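Long-range contacts in thioredoxin Reductase (Burkholderia cenocepacia, PDB 4F82), which probably reduces hydrogen peroxide and organic hydroperoxides to water and alcohols, as a thiol-specific peroxidase of the Prx5 branch of the peroxiredoxins: residues 51-56 / 65-70; 124-129 / 140-145. One frame throughout, in Å; residues are numbered along the deposited sequence.

Interaction 1: 51-56 / 65-70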
loop_
_atom_site.group_PDB
_atom_site.type_symbol
_atom_site.label_atom_id
_atom_site.label_comp_id
_atom_site.label_asym_id
_atom_site.label_seq_id
_atom_site.Cartn_x
_atom_site.Cartn_y
_atom_site.Cartn_z
ATOM N N VAL A 51 -0.084 17.371 -15.712
ATOM C CA VAL A 51 1.199 16.846 -15.266
ATOM C C VAL A 51 0.944 15.600 -14.448
ATOM O O VAL A 51 0.167 15.645 -13.491
ATOM C CB VAL A 51 1.967 17.856 -14.342
ATOM C CG1 VAL A 51 3.205 17.175 -13.717
ATOM C CG2 VAL A 51 2.360 19.144 -15.104
ATOM N N ILE A 52 1.589 14.491 -14.807
ATOM C CA ILE A 52 1.524 13.274 -13.996
ATOM C C ILE A 52 2.900 12.958 -13.462
ATOM O O ILE A 52 3.847 12.827 -14.256
ATOM C CB ILE A 52 1.062 12.069 -14.828
ATOM C CG1 ILE A 52 -0.309 12.356 -15.466
ATOM C CG2 ILE A 52 0.961 10.835 -13.953
ATOM C CD1 ILE A 52 -0.744 11.250 -16.497
ATOM N N PHE A 53 3.042 12.866 -12.130
ATOM C CA PHE A 53 4.307 12.364 -11.587
ATOM C C PHE A 53 4.001 11.053 -10.838
ATOM O O PHE A 53 3.024 10.965 -10.086
ATOM C CB PHE A 53 5.070 13.419 -10.742
ATOM C CG PHE A 53 4.390 13.800 -9.454
ATOM C CD1 PHE A 53 4.791 13.233 -8.224
ATOM C CD2 PHE A 53 3.343 14.703 -9.447
ATOM C CE1 PHE A 53 4.163 13.604 -7.014
ATOM C CE2 PHE A 53 2.702 15.063 -8.231
ATOM C CZ PHE A 53 3.102 14.511 -7.020
ATOM N N GLY A 54 4.766 10.014 -11.162
ATOM C CA GLY A 54 4.611 8.732 -10.525
ATOM C C GLY A 54 5.766 8.568 -9.554
ATOM O O GLY A 54 6.864 9.106 -9.752
ATOM N N LEU A 55 5.536 7.800 -8.506
ATOM C CA LEU A 55 6.597 7.590 -7.508
ATOM C C LEU A 55 6.373 6.207 -6.875
ATOM O O LEU A 55 5.304 5.608 -7.059
ATOM C CB LEU A 55 6.567 8.741 -6.475
ATOM C CG LEU A 55 5.251 9.270 -5.898
ATOM C CD1 LEU A 55 4.525 8.230 -4.978
ATOM C CD2 LEU A 55 5.490 10.563 -5.134
ATOM N N PRO A 56 7.381 5.679 -6.159
ATOM C CA PRO A 56 7.347 4.296 -5.674
ATOM C C PRO A 56 6.346 3.939 -4.559
ATOM O O PRO A 56 5.921 2.786 -4.516
ATOM C CB PRO A 56 8.781 4.073 -5.169
ATOM C CG PRO A 56 9.616 4.999 -5.991
ATOM C CD PRO A 56 8.746 6.237 -6.114
ATOM N N ALA A 65 8.428 13.715 1.960
ATOM C CA ALA A 65 9.105 14.925 2.455
ATOM C C ALA A 65 9.404 15.923 1.328
ATOM O O ALA A 65 9.470 17.136 1.531
ATOM C CB ALA A 65 10.440 14.532 3.152
ATOM N N GLN A 66 9.621 15.383 0.132
ATOM C CA GLN A 66 10.141 16.169 -0.988
ATOM C C GLN A 66 9.254 16.170 -2.242
ATOM O O GLN A 66 8.897 17.231 -2.774
ATOM C CB GLN A 66 11.491 15.604 -1.396
ATOM C CG GLN A 66 12.680 16.232 -0.737
ATOM C CD GLN A 66 13.872 16.115 -1.655
ATOM O OE1 GLN A 66 14.539 15.090 -1.651
ATOM N NE2 GLN A 66 14.107 17.138 -2.498
ATOM N N HIS A 67 8.962 14.985 -2.759
ATOM C CA HIS A 67 8.340 14.890 -4.079
ATOM C C HIS A 67 6.899 15.458 -4.173
ATOM O O HIS A 67 6.655 16.340 -5.005
ATOM C CB HIS A 67 8.444 13.467 -4.656
ATOM C CG HIS A 67 8.355 13.427 -6.147
ATOM N ND1 HIS A 67 8.422 12.251 -6.868
ATOM C CD2 HIS A 67 8.198 14.427 -7.053
ATOM C CE1 HIS A 67 8.336 12.535 -8.163
ATOM N NE2 HIS A 67 8.200 13.844 -8.302
ATOM N N VAL A 68 5.968 14.985 -3.329
ATOM C CA VAL A 68 4.609 15.515 -3.308
ATOM C C VAL A 68 4.562 16.977 -2.807
ATOM O O VAL A 68 3.838 17.815 -3.388
ATOM C CB VAL A 68 3.619 14.579 -2.508
ATOM C CG1 VAL A 68 2.214 15.160 -2.465
ATOM C CG2 VAL A 68 3.552 13.229 -3.164
ATOM N N PRO A 69 5.336 17.309 -1.755
ATOM C CA PRO A 69 5.227 18.709 -1.310
ATOM C C PRO A 69 5.713 19.733 -2.349
ATOM O O PRO A 69 5.106 20.800 -2.446
ATOM C CB PRO A 69 6.071 18.753 -0.047
ATOM C CG PRO A 69 5.951 17.345 0.503
ATOM C CD PRO A 69 5.984 16.459 -0.734
ATOM N N GLY A 70 6.736 19.411 -3.140
ATOM C CA GLY A 70 7.145 20.297 -4.226
ATOM C C GLY A 70 5.969 20.571 -5.179
ATOM O O GLY A 70 5.762 21.702 -5.626
#
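His-67 and Val-68 of the helix settle on Phe-53 and Leu-55 of the strand, packing the first strand and the helix of a beta-alpha-beta unit (strand 49-55, helix 61-80, strand 85-90) in this thioredoxin-fold peroxiredoxin. The strand and helix axes come within 10.3 Å and run nearly antiparallel, at 164°. A wider pi-type turn at 65-67 includes His-67.

His-67 makes the broadest contact. Its CG stands anti to the backbone N (chi1 -156°), which carries the imidazole down to the strand, between Phe-53 and Leu-55. Phe-53 CD1 lies over one face of the imidazole, displaced toward the rim and 3.5 Å from His-67 NE2. The two ring planes meet obliquely, 44° apart, with centroids 4.7 Å from each other. Leu-55 brings its CD2 methyl to 3.8 Å from His-67 ND1, the two side chains passing in opposite directions. The polar atoms of this buried ring are satisfied beyond the helix and strand: NE2 is hydrogen-bonded to the carbonyl O of Ser-165 and ND1 to NH1 of Arg-141, and bonds at both nitrogens should fix the rotation of the ring. Leu-55 also touches Cys-63, the predicted peroxidatic cysteine near the start of the same helix, so the contact belongs to the surroundings of the probable active site.

One residue further on, Val-68 adds a purely apolar contact, crossing both strand side chains at about a right angle. Its CG2 methyl sits at the edge of the Phe-53 ring, near its plane and 3.9 Å from CE1, and 3.8 Å from Leu-55 CD2. Beyond it the helix is kinked at Pro-69, whose N makes no bond to the preceding turn; Gly-70 N then returns to Gln-66 O in a 3.1 Å hydrogen bond.

Interaction 2: 124-129 / 140-145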
loop_
_atom_site.group_PDB
_atom_site.type_symbol
_atom_site.label_atom_id
_atom_site.label_comp_id
_atom_site.label_asym_id
_atom_site.label_seq_id
_atom_site.Cartn_x
_atom_site.Cartn_y
_atom_site.Cartn_z
ATOM N N LEU A 124 2.496 1.695 -19.076
ATOM C CA LEU A 124 3.530 2.722 -19.352
ATOM C C LEU A 124 4.947 2.146 -19.465
ATOM O O LEU A 124 5.886 2.830 -19.913
ATOM C CB LEU A 124 3.548 3.761 -18.223
ATOM C CG LEU A 124 2.294 4.619 -18.044
ATOM C CD1 LEU A 124 2.458 5.494 -16.771
ATOM C CD2 LEU A 124 1.939 5.443 -19.315
ATOM N N GLY A 125 5.112 0.908 -19.017
ATOM C CA GLY A 125 6.403 0.236 -19.056
ATOM C C GLY A 125 7.311 0.802 -17.991
ATOM O O GLY A 125 8.554 0.816 -18.143
ATOM N N LEU A 126 6.689 1.319 -16.931
ATOM C CA LEU A 126 7.416 2.085 -15.908
ATOM C C LEU A 126 7.467 1.406 -14.530
ATOM O O LEU A 126 7.591 2.070 -13.462
ATOM C CB LEU A 126 6.799 3.469 -15.775
ATOM C CG LEU A 126 7.146 4.398 -16.946
ATOM C CD1 LEU A 126 6.331 5.695 -16.894
ATOM C CD2 LEU A 126 8.687 4.667 -16.883
ATOM N N THR A 127 7.363 0.096 -14.516
ATOM C CA THR A 127 7.468 -0.609 -13.219
ATOM C C THR A 127 8.915 -0.886 -12.799
ATOM O O THR A 127 9.817 -0.894 -13.646
ATOM C CB THR A 127 6.686 -1.963 -13.190
ATOM O OG1 THR A 127 7.286 -2.884 -14.105
ATOM C CG2 THR A 127 5.199 -1.772 -13.540
ATOM N N GLN A 128 9.118 -1.152 -11.499
ATOM C CA GLN A 128 10.398 -1.697 -11.000
ATOM C C GLN A 128 10.080 -2.667 -9.891
ATOM O O GLN A 128 8.993 -2.626 -9.325
ATOM C CB GLN A 128 11.336 -0.591 -10.477
ATOM C CG GLN A 128 10.634 0.376 -9.515
ATOM C CD GLN A 128 11.589 1.338 -8.802
ATOM O OE1 GLN A 128 12.794 1.057 -8.636
ATOM N NE2 GLN A 128 11.048 2.475 -8.357
ATOM N N ASP A 129 11.036 -3.531 -9.573
ATOM C CA ASP A 129 10.835 -4.541 -8.524
ATOM C C ASP A 129 11.484 -4.050 -7.240
ATOM O O ASP A 129 12.726 -4.024 -7.131
ATOM C CB ASP A 129 11.483 -5.846 -8.960
ATOM C CG ASP A 129 11.194 -6.990 -8.011
ATOM O OD1 ASP A 129 10.670 -6.764 -6.895
ATOM O OD2 ASP A 129 11.510 -8.137 -8.367
ATOM N N LEU A 140 8.496 3.271 -11.129
ATOM C CA LEU A 140 9.671 4.143 -11.178
ATOM C C LEU A 140 9.200 5.524 -10.783
ATOM O O LEU A 140 7.966 5.830 -10.875
ATOM C CB LEU A 140 10.292 4.194 -12.601
ATOM C CG LEU A 140 10.992 2.902 -13.023
ATOM C CD1 LEU A 140 11.281 2.903 -14.508
ATOM C CD2 LEU A 140 12.285 2.714 -12.207
ATOM N N ARG A 141 10.153 6.373 -10.403
ATOM C CA ARG A 141 9.832 7.786 -10.183
ATOM C C ARG A 141 9.936 8.565 -11.518
ATOM O O ARG A 141 10.969 8.492 -12.200
ATOM C CB ARG A 141 10.779 8.393 -9.133
ATOM C CG ARG A 141 10.247 9.725 -8.540
ATOM C CD ARG A 141 11.273 10.379 -7.588
ATOM N NE ARG A 141 11.608 9.483 -6.482
ATOM C CZ ARG A 141 10.908 9.344 -5.352
ATOM N NH1 ARG A 141 9.775 10.028 -5.161
ATOM N NH2 ARG A 141 11.328 8.484 -4.424
ATOM N N TYR A 142 8.886 9.299 -11.898
ATOM C CA TYR A 142 8.948 10.084 -13.143
ATOM C C TYR A 142 8.027 11.289 -13.140
ATOM O O TYR A 142 7.146 11.432 -12.296
ATOM C CB TYR A 142 8.572 9.188 -14.332
ATOM C CG TYR A 142 7.133 8.733 -14.239
ATOM C CD1 TYR A 142 6.099 9.490 -14.791
ATOM C CD2 TYR A 142 6.815 7.555 -13.588
ATOM C CE1 TYR A 142 4.765 9.073 -14.685
ATOM C CE2 TYR A 142 5.490 7.119 -13.477
ATOM C CZ TYR A 142 4.481 7.886 -14.028
ATOM O OH TYR A 142 3.194 7.424 -13.908
ATOM N N ALA A 143 8.190 12.162 -14.125
ATOM C CA ALA A 143 7.116 13.104 -14.389
ATOM C C ALA A 143 6.922 13.244 -15.889
ATOM O O ALA A 143 7.904 13.229 -16.667
ATOM C CB ALA A 143 7.348 14.496 -13.711
ATOM N N MET A 144 5.661 13.344 -16.296
ATOM C CA MET A 144 5.333 13.621 -17.693
ATOM C C MET A 144 4.245 14.668 -17.826
ATOM O O MET A 144 3.400 14.841 -16.936
ATOM C CB MET A 144 4.915 12.336 -18.412
ATOM C CG MET A 144 3.792 11.561 -17.744
ATOM S SD MET A 144 3.588 9.971 -18.585
ATOM C CE MET A 144 2.274 9.270 -17.575
ATOM N N VAL A 145 4.282 15.389 -18.945
ATOM C CA VAL A 145 3.258 16.366 -19.253
ATOM C C VAL A 145 2.508 15.836 -20.484
ATOM O O VAL A 145 3.109 15.383 -21.486
ATOM C CB VAL A 145 3.868 17.759 -19.532
ATOM C CG1 VAL A 145 2.790 18.718 -19.923
ATOM C CG2 VAL A 145 4.669 18.254 -18.257
#
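Leu-140 N donates to Leu-126 O in a single backbone hydrogen bond, 2.8 Å long and almost straight at 178°, where segments 124-129 and 140-145 draw together in a beta hairpin. Their touching parts run 151° apart, roughly antiparallel, and the closest alpha carbons are those of Thr-127 and Leu-140. The approach to the hairpin starts at a helix end, where Gly-125, with positive phi, closes a Schellman motif and turns the chain toward strand 127-129.

On one flank, Leu-126 sends CD1 over the centre of the Tyr-142 ring, 3.8 Å from its centroid, a CH-pi contact close to the ring normal. CG of Tyr-142 lies between its own backbone N and carbonyl carbon (chi1 65°), a setting that brings the ring up to that methyl. The other Leu-126 branch, CD2, meets Leu-140 CD1 at 3.9 Å. Nearer the helix, CD1 of Leu-124 meets CE of the extended Met-144 tip to tip, 3.9 Å away, and touches the hydroxyl end of Tyr-142. Toward the hairpin turn, the Gln-128 chain lies against Leu-140, with its amide carbon CD 3.7 Å from Leu-140 CD2; the amide nitrogen NE2 is hydrogen-bonded to the carbonyl O of Ser-139. Val-156 of the neighbouring strand 150-156 packs on both Leu-126 and Leu-140.

The lone backbone bond between these segments is thus flanked by aliphatic and aromatic packing: Leu-140 CB and CG also lie against its acceptor oxygen, so that oxygen has apolar carbon beside it as well as its donor, while dispersion rather than charge does most of the remaining work.

Overall arrangement
From the N terminus, strand 49-55 comes first; the chain then turns through a short loop into helix 61-80, and interaction 1 closes that excursion. Only later, after the helix ending near 124, does interaction 2 close the hairpin of strands 127-129 and 137-147. The two are in series, neither enclosing nor crossing the other, yet they meet in space, their centres about 12 Å apart. Strands 49-55 and 137-147 are antiparallel neighbours in the central sheet, probably hydrogen-bonded through Ile-52 O to Met-144 N and Gly-54 O to Tyr-142 N. Together the contacts tie helix 61-80, the sheet and the hairpin, with Arg-141 of interaction 2 also reaching the predicted site at Cys-63.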